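Local coordinates for protein methylmalonyl-CoA carboxyltransferase 5S subunit (Propionibacterium freudenreichii subsp. shermanii, PDB 1RQB) that catalyses the cobalt-dependent transfer of a carboxyl group from the biotin of the 1.3S subunit to pyruvate, forming oxaloacetate in the transcarboxylase complex, at residues I76-D82 with V459-F463; R98-R104 with M131-F137; A252-M256 with I289-K294; A352-P357 with S397-D402. One frame throughout, in Å; residues are numbered along the deposited sequence.

Contact 1: I76-D82 with V459-F463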
loop_
_atom_site.group_PDB
_atom_site.type_symbol
_atom_site.label_atom_id
_atom_site.label_comp_id
_atom_site.label_asym_id
_atom_site.label_seq_id
_atom_site.Cartn_x
_atom_site.Cartn_y
_atom_site.Cartn_z
ATOM N N ILE A 76 3.588 -20.007 -23.473
ATOM C CA ILE A 76 3.135 -20.952 -24.505
ATOM C C ILE A 76 1.616 -21.130 -24.520
ATOM O O ILE A 76 1.056 -21.519 -25.544
ATOM C CB ILE A 76 3.761 -22.342 -24.309
ATOM C CG1 ILE A 76 3.247 -22.954 -23.013
ATOM C CG2 ILE A 76 5.287 -22.241 -24.294
ATOM C CD1 ILE A 76 3.780 -24.338 -22.759
ATOM N N ARG A 77 0.931 -20.830 -23.425
ATOM C CA ARG A 77 -0.515 -21.086 -23.409
ATOM C C ARG A 77 -1.315 -19.865 -23.868
ATOM O O ARG A 77 -2.333 -20.018 -24.539
ATOM C CB ARG A 77 -0.951 -21.504 -21.995
ATOM C CG ARG A 77 -2.393 -21.993 -21.882
ATOM C CD ARG A 77 -2.797 -22.251 -20.424
ATOM N NE ARG A 77 -1.968 -23.236 -19.729
ATOM C CZ ARG A 77 -2.173 -24.551 -19.748
ATOM N NH1 ARG A 77 -3.187 -25.057 -20.436
ATOM N NH2 ARG A 77 -1.370 -25.363 -19.066
ATOM N N PHE A 78 -0.855 -18.655 -23.557
ATOM C CA PHE A 78 -1.647 -17.463 -23.896
ATOM C C PHE A 78 -0.928 -16.482 -24.823
ATOM O O PHE A 78 -1.584 -15.740 -25.553
ATOM C CB PHE A 78 -1.994 -16.674 -22.625
ATOM C CG PHE A 78 -2.673 -17.482 -21.563
ATOM C CD1 PHE A 78 -2.148 -17.527 -20.276
ATOM C CD2 PHE A 78 -3.850 -18.167 -21.834
ATOM C CE1 PHE A 78 -2.786 -18.245 -19.269
ATOM C CE2 PHE A 78 -4.500 -18.886 -20.840
ATOM C CZ PHE A 78 -3.966 -18.926 -19.551
ATOM N N LEU A 79 0.400 -16.447 -24.814
ATOM C CA LEU A 79 1.091 -15.412 -25.596
ATOM C C LEU A 79 1.780 -15.956 -26.849
ATOM O O LEU A 79 2.444 -15.197 -27.554
ATOM C CB LEU A 79 2.124 -14.709 -24.702
ATOM C CG LEU A 79 1.631 -14.193 -23.343
ATOM C CD1 LEU A 79 2.793 -13.563 -22.593
ATOM C CD2 LEU A 79 0.510 -13.177 -23.530
ATOM N N ASN A 80 1.632 -17.245 -27.133
ATOM C CA ASN A 80 2.283 -17.860 -28.300
ATOM C C ASN A 80 3.743 -17.410 -28.360
ATOM O O ASN A 80 4.257 -17.036 -29.414
ATOM C CB ASN A 80 1.574 -17.465 -29.606
ATOM C CG ASN A 80 2.051 -18.291 -30.795
ATOM O OD1 ASN A 80 2.025 -19.520 -30.754
ATOM N ND2 ASN A 80 2.498 -17.620 -31.855
ATOM N N GLU A 81 4.411 -17.466 -27.216
ATOM C CA GLU A 81 5.811 -17.031 -27.115
ATOM C C GLU A 81 6.674 -18.180 -26.591
ATOM O O GLU A 81 6.258 -18.931 -25.710
ATOM C CB GLU A 81 5.891 -15.847 -26.145
ATOM C CG GLU A 81 7.285 -15.284 -25.966
ATOM C CD GLU A 81 7.305 -14.097 -25.023
ATOM O OE1 GLU A 81 6.212 -13.578 -24.692
ATOM O OE2 GLU A 81 8.410 -13.675 -24.621
ATOM N N ASP A 82 7.871 -18.329 -27.143
ATOM C CA ASP A 82 8.777 -19.384 -26.665
ATOM C C ASP A 82 9.489 -18.835 -25.426
ATOM O O ASP A 82 10.222 -17.851 -25.514
ATOM C CB ASP A 82 9.813 -19.733 -27.743
ATOM C CG ASP A 82 10.591 -21.000 -27.414
ATOM O OD1 ASP A 82 10.822 -21.259 -26.213
ATOM O OD2 ASP A 82 10.976 -21.731 -28.356
ATOM N N VAL A 459 -0.217 -28.583 -24.092
ATOM C CA VAL A 459 -0.132 -27.268 -24.744
ATOM C C VAL A 459 0.940 -27.276 -25.836
ATOM O O VAL A 459 0.804 -26.607 -26.858
ATOM C CB VAL A 459 0.219 -26.162 -23.724
ATOM C CG1 VAL A 459 0.320 -24.806 -24.432
ATOM C CG2 VAL A 459 -0.829 -26.119 -22.627
ATOM N N ALA A 460 1.996 -28.047 -25.616
ATOM C CA ALA A 460 3.128 -28.124 -26.551
ATOM C C ALA A 460 2.668 -28.333 -27.996
ATOM O O ALA A 460 3.153 -27.659 -28.903
ATOM C CB ALA A 460 4.082 -29.241 -26.130
ATOM N N PRO A 461 1.744 -29.277 -28.246
ATOM C CA PRO A 461 1.305 -29.482 -29.635
ATOM C C PRO A 461 0.778 -28.225 -30.331
ATOM O O PRO A 461 1.183 -27.903 -31.448
ATOM C CB PRO A 461 0.221 -30.551 -29.501
ATOM C CG PRO A 461 0.710 -31.363 -28.337
ATOM C CD PRO A 461 1.136 -30.281 -27.356
ATOM N N VAL A 462 -0.133 -27.524 -29.668
ATOM C CA VAL A 462 -0.727 -26.308 -30.241
ATOM C C VAL A 462 0.338 -25.217 -30.374
ATOM O O VAL A 462 0.422 -24.534 -31.393
ATOM C CB VAL A 462 -1.878 -25.784 -29.362
ATOM C CG1 VAL A 462 -2.356 -24.423 -29.872
ATOM C CG2 VAL A 462 -3.031 -26.773 -29.385
ATOM N N PHE A 463 1.168 -25.062 -29.352
ATOM C CA PHE A 463 2.203 -24.019 -29.388
ATOM C C PHE A 463 3.170 -24.243 -30.554
ATOM O O PHE A 463 3.457 -23.319 -31.315
ATOM C CB PHE A 463 2.986 -23.982 -28.071
ATOM C CG PHE A 463 4.164 -23.057 -28.103
ATOM C CD1 PHE A 463 3.994 -21.707 -28.410
ATOM C CD2 PHE A 463 5.445 -23.533 -27.874
ATOM C CE1 PHE A 463 5.088 -20.851 -28.490
ATOM C CE2 PHE A 463 6.552 -22.681 -27.953
ATOM C CZ PHE A 463 6.372 -21.342 -28.261
#
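A chi1 of 173° swings the F463 ring out of helix 460-466, on the side away from its own N, toward I76, whose own chi1 of 66° turns CG2 onto the phenyl ring. The pair exemplifies a long-range seam, joining the end of helix 71-77 in the TIM-barrel carboxyltransferase region to a helix of the conserved carboxylase region. I76 CG2 makes a CH-pi contact over one face of the F463 ring, 3.9 Å from its centroid and 14° off the normal. The turn after helix 71-77 wraps the far end of the ring: D82 CB lies at the edge, in plane, 3.8 Å from F463 CZ, while E81 O comes in obliquely at 3.5 Å from the same carbon. Were F463 replaced by alanine, I76 CG2 would probably lose its aromatic face and a gap would open beside D82 CB. V459 extends the seam, its CG1 lying 3.7 Å from I76 CG1. The guanidinium of R77, salt-bridged to D73, carries V459 CG2 over one face, 3.4 Å from R77 NH1.

Contact 2: R98-R104 with M131-F137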
loop_
_atom_site.group_PDB
_atom_site.type_symbol
_atom_site.label_atom_id
_atom_site.label_comp_id
_atom_site.label_asym_id
_atom_site.label_seq_id
_atom_site.Cartn_x
_atom_site.Cartn_y
_atom_site.Cartn_z
ATOM N N ARG A 98 22.383 -9.926 -12.670
ATOM C CA ARG A 98 22.211 -11.325 -12.255
ATOM C C ARG A 98 20.751 -11.676 -12.546
ATOM O O ARG A 98 19.849 -11.117 -11.922
ATOM C CB ARG A 98 22.411 -11.538 -10.745
ATOM C CG ARG A 98 23.775 -11.252 -10.181
ATOM C CD ARG A 98 23.830 -11.746 -8.726
ATOM N NE ARG A 98 25.114 -11.451 -8.104
ATOM C CZ ARG A 98 25.485 -10.242 -7.688
ATOM N NH1 ARG A 98 24.666 -9.194 -7.817
ATOM N NH2 ARG A 98 26.688 -10.078 -7.156
ATOM N N LEU A 99 20.510 -12.569 -13.498
ATOM C CA LEU A 99 19.123 -12.954 -13.793
ATOM C C LEU A 99 18.699 -14.014 -12.777
ATOM O O LEU A 99 19.495 -14.873 -12.398
ATOM C CB LEU A 99 19.002 -13.503 -15.214
ATOM C CG LEU A 99 19.487 -12.558 -16.322
ATOM C CD1 LEU A 99 19.063 -13.115 -17.686
ATOM C CD2 LEU A 99 18.909 -11.173 -16.120
ATOM N N GLN A 100 17.446 -13.943 -12.336
ATOM C CA GLN A 100 16.964 -14.889 -11.320
ATOM C C GLN A 100 15.640 -15.509 -11.764
ATOM O O GLN A 100 14.838 -14.865 -12.439
ATOM C CB GLN A 100 16.781 -14.127 -10.005
ATOM C CG GLN A 100 16.340 -14.962 -8.827
ATOM C CD GLN A 100 16.466 -14.195 -7.514
ATOM O OE1 GLN A 100 17.472 -13.531 -7.270
ATOM N NE2 GLN A 100 15.450 -14.298 -6.662
HETATM N N MSE A 101 15.431 -16.771 -11.392
HETATM C CA MSE A 101 14.173 -17.461 -11.715
HETATM C C MSE A 101 13.681 -18.193 -10.466
HETATM O O MSE A 101 14.436 -18.407 -9.519
HETATM C CB MSE A 101 14.360 -18.509 -12.821
HETATM C CG MSE A 101 15.171 -19.746 -12.403
HETATM SE SE MSE A 101 15.090 -21.222 -13.716
HETATM C CE MSE A 101 13.160 -21.406 -13.813
ATOM N N LEU A 102 12.402 -18.552 -10.489
ATOM C CA LEU A 102 11.765 -19.332 -9.420
ATOM C C LEU A 102 11.529 -20.723 -10.011
ATOM O O LEU A 102 10.917 -20.847 -11.072
ATOM C CB LEU A 102 10.418 -18.710 -9.019
ATOM C CG LEU A 102 9.683 -19.478 -7.910
ATOM C CD1 LEU A 102 10.457 -19.336 -6.601
ATOM C CD2 LEU A 102 8.249 -18.958 -7.739
ATOM N N LEU A 103 12.032 -21.757 -9.339
ATOM C CA LEU A 103 11.925 -23.138 -9.832
ATOM C C LEU A 103 11.378 -24.022 -8.709
ATOM O O LEU A 103 11.959 -24.071 -7.627
ATOM C CB LEU A 103 13.316 -23.624 -10.245
ATOM C CG LEU A 103 13.404 -25.016 -10.869
ATOM C CD1 LEU A 103 12.663 -25.020 -12.215
ATOM C CD2 LEU A 103 14.864 -25.384 -11.056
ATOM N N ARG A 104 10.294 -24.753 -8.972
ATOM C CA ARG A 104 9.671 -25.553 -7.909
ATOM C C ARG A 104 10.301 -26.944 -7.778
ATOM O O ARG A 104 9.643 -27.970 -7.935
ATOM C CB ARG A 104 8.151 -25.626 -8.131
ATOM C CG ARG A 104 7.381 -26.223 -6.933
ATOM C CD ARG A 104 5.873 -25.971 -7.027
ATOM N NE ARG A 104 5.223 -26.601 -8.173
ATOM C CZ ARG A 104 4.489 -27.708 -8.090
ATOM N NH1 ARG A 104 4.320 -28.305 -6.917
ATOM N NH2 ARG A 104 3.908 -28.209 -9.170
HETATM N N MSE A 131 20.668 -18.048 -17.147
HETATM C CA MSE A 131 20.185 -17.899 -15.765
HETATM C C MSE A 131 21.367 -17.854 -14.791
HETATM O O MSE A 131 22.303 -18.643 -14.907
HETATM C CB MSE A 131 19.247 -19.053 -15.428
HETATM C CG MSE A 131 18.494 -18.844 -14.146
HETATM SE SE MSE A 131 17.596 -17.119 -14.230
HETATM C CE MSE A 131 16.487 -17.400 -15.761
ATOM N N ASP A 132 21.314 -16.946 -13.813
ATOM C CA ASP A 132 22.408 -16.783 -12.842
ATOM C C ASP A 132 22.012 -17.286 -11.452
ATOM O O ASP A 132 22.765 -18.016 -10.808
ATOM C CB ASP A 132 22.810 -15.301 -12.711
ATOM C CG ASP A 132 23.397 -14.728 -13.988
ATOM O OD1 ASP A 132 24.401 -15.290 -14.485
ATOM O OD2 ASP A 132 22.863 -13.712 -14.495
ATOM N N VAL A 133 20.842 -16.865 -10.979
ATOM C CA VAL A 133 20.379 -17.246 -9.636
ATOM C C VAL A 133 19.130 -18.119 -9.762
ATOM O O VAL A 133 18.171 -17.765 -10.446
ATOM C CB VAL A 133 20.027 -15.988 -8.787
ATOM C CG1 VAL A 133 19.530 -16.406 -7.406
ATOM C CG2 VAL A 133 21.251 -15.079 -8.655
ATOM N N PHE A 134 19.159 -19.266 -9.100
ATOM C CA PHE A 134 18.013 -20.184 -9.130
ATOM C C PHE A 134 17.377 -20.264 -7.741
ATOM O O PHE A 134 17.966 -20.802 -6.804
ATOM C CB PHE A 134 18.451 -21.598 -9.527
ATOM C CG PHE A 134 18.930 -21.722 -10.955
ATOM C CD1 PHE A 134 20.201 -21.287 -11.324
ATOM C CD2 PHE A 134 18.120 -22.329 -11.916
ATOM C CE1 PHE A 134 20.669 -21.465 -12.648
ATOM C CE2 PHE A 134 18.566 -22.514 -13.226
ATOM C CZ PHE A 134 19.850 -22.081 -13.591
ATOM N N ARG A 135 16.181 -19.718 -7.595
ATOM C CA ARG A 135 15.490 -19.835 -6.304
ATOM C C ARG A 135 14.692 -21.139 -6.352
ATOM O O ARG A 135 13.663 -21.230 -7.020
ATOM C CB ARG A 135 14.580 -18.628 -6.058
ATOM C CG ARG A 135 13.737 -18.749 -4.776
ATOM C CD ARG A 135 12.970 -17.458 -4.490
ATOM N NE ARG A 135 13.874 -16.371 -4.126
ATOM C CZ ARG A 135 13.503 -15.102 -3.978
ATOM N NH1 ARG A 135 12.238 -14.750 -4.178
ATOM N NH2 ARG A 135 14.390 -14.195 -3.598
ATOM N N VAL A 136 15.194 -22.158 -5.665
ATOM C CA VAL A 136 14.547 -23.478 -5.683
ATOM C C VAL A 136 13.628 -23.618 -4.470
ATOM O O VAL A 136 14.063 -23.403 -3.340
ATOM C CB VAL A 136 15.608 -24.603 -5.635
ATOM C CG1 VAL A 136 14.938 -25.958 -5.809
ATOM C CG2 VAL A 136 16.650 -24.381 -6.737
ATOM N N PHE A 137 12.361 -23.971 -4.694
ATOM C CA PHE A 137 11.457 -24.125 -3.546
ATOM C C PHE A 137 10.581 -25.371 -3.694
ATOM O O PHE A 137 10.523 -26.009 -4.746
ATOM C CB PHE A 137 10.589 -22.858 -3.353
ATOM C CG PHE A 137 9.354 -22.795 -4.228
ATOM C CD1 PHE A 137 8.095 -23.022 -3.685
ATOM C CD2 PHE A 137 9.451 -22.508 -5.585
ATOM C CE1 PHE A 137 6.941 -22.965 -4.481
ATOM C CE2 PHE A 137 8.309 -22.449 -6.391
ATOM C CZ PHE A 137 7.054 -22.677 -5.840
#
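A beta-alpha-beta crossover of the TIM barrel brings Q100 beside V133 and L102 beside R135 on parallel strands 99-103 and 133-136, their axes 4.8 Å apart at closest approach. The ladder includes M101 N to V133 O (3.1 Å), R135 N to M101 O (2.9 Å) and L103 N to R135 O (2.9 Å). At its start L99 O takes two donors, V133 N and D132 N, and D132 OD2 accepts L99 N (2.8 Å) through its anti lone pair. Q100 NE2 lies over one face of the R135 guanidinium, 3.2 Å from R135 NH2. Both are donors, so no hydrogen bond forms, and the planes are 63° apart; Q100 OE1 bonds S63 OG. M101 SE makes an oblique Met-aromatic contact with F134, 3.7 Å from F134 CD2. R104 CG makes a CH-pi contact over one face of the F137 ring. Strands 63-68 and 159-163 border the pair; Q161 and D250 hold R135 close to the cobalt ligand H226, and helix 144-155 packs on F134 and V136.

Contact 3: A252-M256 with I289-K294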
loop_
_atom_site.group_PDB
_atom_site.type_symbol
_atom_site.label_atom_id
_atom_site.label_comp_id
_atom_site.label_asym_id
_atom_site.label_seq_id
_atom_site.Cartn_x
_atom_site.Cartn_y
_atom_site.Cartn_z
ATOM N N ALA A 252 8.905 -4.474 -6.053
ATOM C CA ALA A 252 8.429 -4.254 -7.428
ATOM C C ALA A 252 8.348 -2.748 -7.683
ATOM O O ALA A 252 7.907 -1.999 -6.813
ATOM C CB ALA A 252 7.033 -4.884 -7.616
ATOM N N ILE A 253 8.750 -2.311 -8.878
ATOM C CA ILE A 253 8.689 -0.879 -9.214
ATOM C C ILE A 253 7.300 -0.356 -8.837
ATOM O O ILE A 253 6.292 -1.031 -9.042
ATOM C CB ILE A 253 9.047 -0.653 -10.709
ATOM C CG1 ILE A 253 9.556 0.789 -10.919
ATOM C CG2 ILE A 253 7.854 -0.979 -11.590
ATOM C CD1 ILE A 253 10.893 1.076 -10.229
ATOM N N SER A 254 7.245 0.867 -8.306
ATOM C CA SER A 254 6.019 1.436 -7.725
ATOM C C SER A 254 4.784 1.418 -8.631
ATOM O O SER A 254 3.674 1.280 -8.119
ATOM C CB SER A 254 6.282 2.852 -7.181
ATOM O OG SER A 254 6.586 3.768 -8.211
ATOM N N SER A 255 4.917 1.549 -9.948
ATOM C CA SER A 255 3.725 1.551 -10.809
ATOM C C SER A 255 3.154 0.140 -10.992
ATOM O O SER A 255 2.092 -0.040 -11.585
ATOM C CB SER A 255 4.051 2.168 -12.175
ATOM O OG SER A 255 5.270 1.652 -12.690
HETATM N N MSE A 256 3.848 -0.865 -10.477
HETATM C CA MSE A 256 3.414 -2.269 -10.577
HETATM C C MSE A 256 3.547 -2.914 -9.195
HETATM O O MSE A 256 4.091 -4.012 -9.089
HETATM C CB MSE A 256 4.351 -3.030 -11.505
HETATM C CG MSE A 256 4.457 -2.475 -12.891
HETATM SE SE MSE A 256 2.968 -3.154 -13.880
HETATM C CE MSE A 256 3.668 -4.934 -14.269
ATOM N N ILE A 289 11.978 3.555 -15.152
ATOM C CA ILE A 289 11.321 2.240 -15.156
ATOM C C ILE A 289 9.866 2.410 -14.711
ATOM O O ILE A 289 8.943 1.847 -15.297
ATOM C CB ILE A 289 12.055 1.273 -14.197
ATOM C CG1 ILE A 289 13.498 1.091 -14.674
ATOM C CG2 ILE A 289 11.332 -0.085 -14.136
ATOM C CD1 ILE A 289 14.438 0.539 -13.599
ATOM N N ARG A 290 9.674 3.209 -13.667
ATOM C CA ARG A 290 8.327 3.448 -13.130
ATOM C C ARG A 290 7.411 4.016 -14.216
ATOM O O ARG A 290 6.301 3.528 -14.421
ATOM C CB ARG A 290 8.371 4.451 -11.979
ATOM C CG ARG A 290 7.000 4.680 -11.387
ATOM C CD ARG A 290 7.028 5.737 -10.310
ATOM N NE ARG A 290 7.221 7.072 -10.855
ATOM C CZ ARG A 290 6.219 7.876 -11.197
ATOM N NH1 ARG A 290 4.961 7.464 -11.044
ATOM N NH2 ARG A 290 6.468 9.092 -11.675
ATOM N N ASP A 291 7.879 5.064 -14.890
ATOM C CA ASP A 291 7.093 5.739 -15.933
ATOM C C ASP A 291 6.814 4.783 -17.093
ATOM O O ASP A 291 5.744 4.810 -17.700
ATOM C CB ASP A 291 7.837 6.988 -16.425
ATOM C CG ASP A 291 7.723 8.153 -15.443
ATOM O OD1 ASP A 291 7.023 7.993 -14.417
ATOM O OD2 ASP A 291 8.320 9.223 -15.695
ATOM N N HIS A 292 7.775 3.927 -17.388
ATOM C CA HIS A 292 7.585 2.963 -18.481
ATOM C C HIS A 292 6.378 2.069 -18.189
ATOM O O HIS A 292 5.485 1.919 -19.021
ATOM C CB HIS A 292 8.812 2.069 -18.619
ATOM C CG HIS A 292 8.650 1.010 -19.661
ATOM N ND1 HIS A 292 8.904 1.239 -20.995
ATOM C CD2 HIS A 292 8.185 -0.259 -19.579
ATOM C CE1 HIS A 292 8.599 0.158 -21.693
ATOM N NE2 HIS A 292 8.158 -0.765 -20.857
ATOM N N PHE A 293 6.352 1.467 -17.004
ATOM C CA PHE A 293 5.253 0.541 -16.696
ATOM C C PHE A 293 3.952 1.277 -16.371
ATOM O O PHE A 293 2.870 0.719 -16.541
ATOM C CB PHE A 293 5.657 -0.426 -15.587
ATOM C CG PHE A 293 6.639 -1.469 -16.055
ATOM C CD1 PHE A 293 7.993 -1.342 -15.784
ATOM C CD2 PHE A 293 6.213 -2.514 -16.880
ATOM C CE1 PHE A 293 8.928 -2.238 -16.334
ATOM C CE2 PHE A 293 7.133 -3.414 -17.441
ATOM C CZ PHE A 293 8.495 -3.274 -17.169
ATOM N N LYS A 294 4.040 2.521 -15.924
ATOM C CA LYS A 294 2.815 3.271 -15.613
ATOM C C LYS A 294 2.002 3.465 -16.895
ATOM O O LYS A 294 0.773 3.426 -16.882
ATOM C CB LYS A 294 3.155 4.638 -15.012
ATOM C CG LYS A 294 1.903 5.440 -14.678
ATOM C CD LYS A 294 2.212 6.800 -14.072
ATOM C CE LYS A 294 0.912 7.545 -13.766
ATOM N NZ LYS A 294 -0.066 6.727 -12.966
HETATM O O HOH W 1 3.986 4.760 -9.073
#
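I253 lays its CG1 against CG2 of I289, 3.8 Å away, and over the backbone of R290, in a compact example of a barrel loop seated on a helix. At the other end of the loop segment, M256 crosses F293 at about a right angle, with M256 CG 3.6 Å from F293 CB. Its selenium stands 5.4 Å from the centroid of the F293 ring and well off the normal (55°), an oblique Met-aromatic contact. The M256 side chain also lies about 4 Å from that of H36, a substrate-binding residue, so the contact borders the active site.

The polar centre is S255, whose OG, set between its own backbone N and carbonyl carbon by chi1 of 46°, donates to R290 O at 2.8 Å. It approaches in the carbonyl plane, on a lone pair, with a C=O...O angle of 120°. That oxygen also takes the helical bond from K294 N (2.9 Å), so one carbonyl serves both the helix and the loop.

S254 OG lies against R290 CD, on the edge side of the guanidinium, and is hydrogen-bonded to E266. A water donates to S254 OG and accepts only a weak bond from R290 NH1.

Strand 248-251 leads into the loop. V31 of helix 31-39 touches I253, M256 and F293, E266 of helix 265-271 meets I253 and R290, helix 53-58 packs on I289, and K294 NZ bonds T307 of the second subunit.

Contact 4: A352-P357 with S397-D402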
loop_
_atom_site.group_PDB
_atom_site.type_symbol
_atom_site.label_atom_id
_atom_site.label_comp_id
_atom_site.label_asym_id
_atom_site.label_seq_id
_atom_site.Cartn_x
_atom_site.Cartn_y
_atom_site.Cartn_z
ATOM N N ALA A 352 -5.088 -32.464 8.620
ATOM C CA ALA A 352 -5.016 -33.874 8.213
ATOM C C ALA A 352 -3.849 -34.094 7.247
ATOM O O ALA A 352 -3.197 -35.137 7.273
ATOM C CB ALA A 352 -6.326 -34.291 7.549
ATOM N N ALA A 353 -3.578 -33.097 6.407
ATOM C CA ALA A 353 -2.512 -33.206 5.401
ATOM C C ALA A 353 -1.142 -32.866 5.994
ATOM O O ALA A 353 -0.151 -32.786 5.270
ATOM C CB ALA A 353 -2.822 -32.289 4.225
ATOM N N GLY A 354 -1.072 -32.657 7.303
ATOM C CA GLY A 354 0.213 -32.346 7.906
ATOM C C GLY A 354 0.618 -30.879 7.933
ATOM O O GLY A 354 1.806 -30.569 8.013
ATOM N N PHE A 355 -0.362 -29.988 7.852
ATOM C CA PHE A 355 -0.151 -28.534 7.911
ATOM C C PHE A 355 0.776 -28.017 6.810
ATOM O O PHE A 355 1.738 -27.300 7.085
ATOM C CB PHE A 355 0.414 -28.115 9.267
ATOM C CG PHE A 355 -0.570 -28.233 10.385
ATOM C CD1 PHE A 355 -0.390 -29.173 11.391
ATOM C CD2 PHE A 355 -1.691 -27.413 10.421
ATOM C CE1 PHE A 355 -1.319 -29.297 12.425
ATOM C CE2 PHE A 355 -2.622 -27.526 11.445
ATOM C CZ PHE A 355 -2.432 -28.473 12.451
ATOM N N PRO A 356 0.517 -28.376 5.552
ATOM C CA PRO A 356 1.446 -27.812 4.571
ATOM C C PRO A 356 1.127 -26.328 4.383
ATOM O O PRO A 356 0.027 -25.870 4.692
ATOM C CB PRO A 356 1.147 -28.619 3.314
ATOM C CG PRO A 356 -0.338 -28.886 3.452
ATOM C CD PRO A 356 -0.426 -29.312 4.916
ATOM N N PRO A 357 2.110 -25.546 3.906
ATOM C CA PRO A 357 1.906 -24.106 3.672
ATOM C C PRO A 357 0.789 -24.032 2.628
ATOM O O PRO A 357 0.727 -24.884 1.742
ATOM C CB PRO A 357 3.249 -23.658 3.096
ATOM C CG PRO A 357 4.233 -24.618 3.727
ATOM C CD PRO A 357 3.505 -25.943 3.645
ATOM N N SER A 397 5.182 -34.010 4.831
ATOM C CA SER A 397 4.477 -32.808 5.296
ATOM C C SER A 397 5.243 -32.241 6.493
ATOM O O SER A 397 6.074 -32.932 7.080
ATOM C CB SER A 397 3.051 -33.162 5.719
ATOM O OG SER A 397 2.255 -33.548 4.607
ATOM N N PRO A 398 5.004 -30.964 6.846
ATOM C CA PRO A 398 5.707 -30.379 7.994
ATOM C C PRO A 398 5.429 -31.159 9.281
ATOM O O PRO A 398 6.290 -31.271 10.151
ATOM C CB PRO A 398 5.153 -28.961 8.042
ATOM C CG PRO A 398 4.983 -28.647 6.586
ATOM C CD PRO A 398 4.325 -29.916 6.064
ATOM N N ALA A 399 4.218 -31.687 9.399
ATOM C CA ALA A 399 3.831 -32.481 10.574
ATOM C C ALA A 399 3.313 -33.837 10.090
ATOM O O ALA A 399 3.119 -34.042 8.892
ATOM C CB ALA A 399 2.748 -31.763 11.371
ATOM N N ASP A 400 3.079 -34.755 11.022
ATOM C CA ASP A 400 2.588 -36.090 10.653
ATOM C C ASP A 400 1.140 -36.008 10.167
ATOM O O ASP A 400 0.304 -35.327 10.760
ATOM C CB ASP A 400 2.688 -37.050 11.842
ATOM C CG ASP A 400 4.127 -37.348 12.221
ATOM O OD1 ASP A 400 4.910 -37.726 11.322
ATOM O OD2 ASP A 400 4.475 -37.210 13.414
ATOM N N ARG A 401 0.866 -36.700 9.065
ATOM C CA ARG A 401 -0.483 -36.732 8.484
ATOM C C ARG A 401 -1.378 -37.660 9.310
ATOM O O ARG A 401 -0.900 -38.570 9.985
ATOM C CB ARG A 401 -0.413 -37.172 7.012
ATOM C CG ARG A 401 0.263 -36.123 6.102
ATOM C CD ARG A 401 0.279 -36.528 4.638
ATOM N NE ARG A 401 1.198 -37.624 4.351
ATOM C CZ ARG A 401 2.413 -37.453 3.838
ATOM N NH1 ARG A 401 2.853 -36.231 3.553
ATOM N NH2 ARG A 401 3.195 -38.500 3.614
ATOM N N ASP A 402 -2.681 -37.416 9.259
ATOM C CA ASP A 402 -3.649 -38.206 10.033
ATOM C C ASP A 402 -3.722 -39.638 9.496
ATOM O O ASP A 402 -4.152 -39.871 8.367
ATOM C CB ASP A 402 -5.026 -37.539 9.972
ATOM C CG ASP A 402 -6.047 -38.219 10.860
ATOM O OD1 ASP A 402 -5.635 -38.925 11.807
ATOM O OD2 ASP A 402 -7.257 -38.034 10.621
#
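S397 OG is gripped twice: it donates to A353 O at 2.6 Å, with the hydroxyl donor tilted 25° from the carbonyl plane, and accepts from R401 NH1 at 2.9 Å. OG can do so because it sits anti to the carbonyl carbon and beside its own backbone N (chi1 -68°), on the side of A353. R401 NH1 also bonds G395 O.

This illustrates how a helix end can be tied to a distant loop. Helix 339-352 stops in a Schellman motif, with G354 at positive phi as its C-prime residue and F355 N bonded back to R350 O. The carbonyls at this terminus are then taken up by the other segment: D402 N reaches A352 O on an in-plane lone pair (3.1 Å), and A399 N reaches G354 O (3.0 Å). Having no side chain, G354 lets S397 CB approach to 3.7 Å from its CA.

Looser packing flanks these bonds. P398 CG makes a van der Waals contact with the carbonyl F355 O at 3.5 Å, and A399 CB gives an apolar touch to the edge of the F355 ring at CD1, 4.1 Å away.

With alanine in place of S397, A353 O would probably lose its hydroxyl donor and R401 NH1 would keep G395 O but lose its serine acceptor. The chemistry implies an uneven seal: three successive carbonyls, A352 to G354, find donors, whereas the buried F355 O has no partner in the model.

Overall arrangement
Followed from the N terminus, the chain opens contact 1 at 76-82 and closes it only at 459-463, so the other three contacts all fall within that long excursion, in series and without crossing. Contact 2 closes first, pairing two adjacent barrel strands linked by helix 116-128. Contact 3 follows, fastening the loop after strand 248-251 to helix 283-296 near the second subunit. Contact 4 comes last, joining two loops of the helical carboxylase region; its centre is about 40 Å from that of contact 3, across the chain's centre. Contact 1 then returns that region to the barrel, showing how local closures can be gathered by one long-range seam.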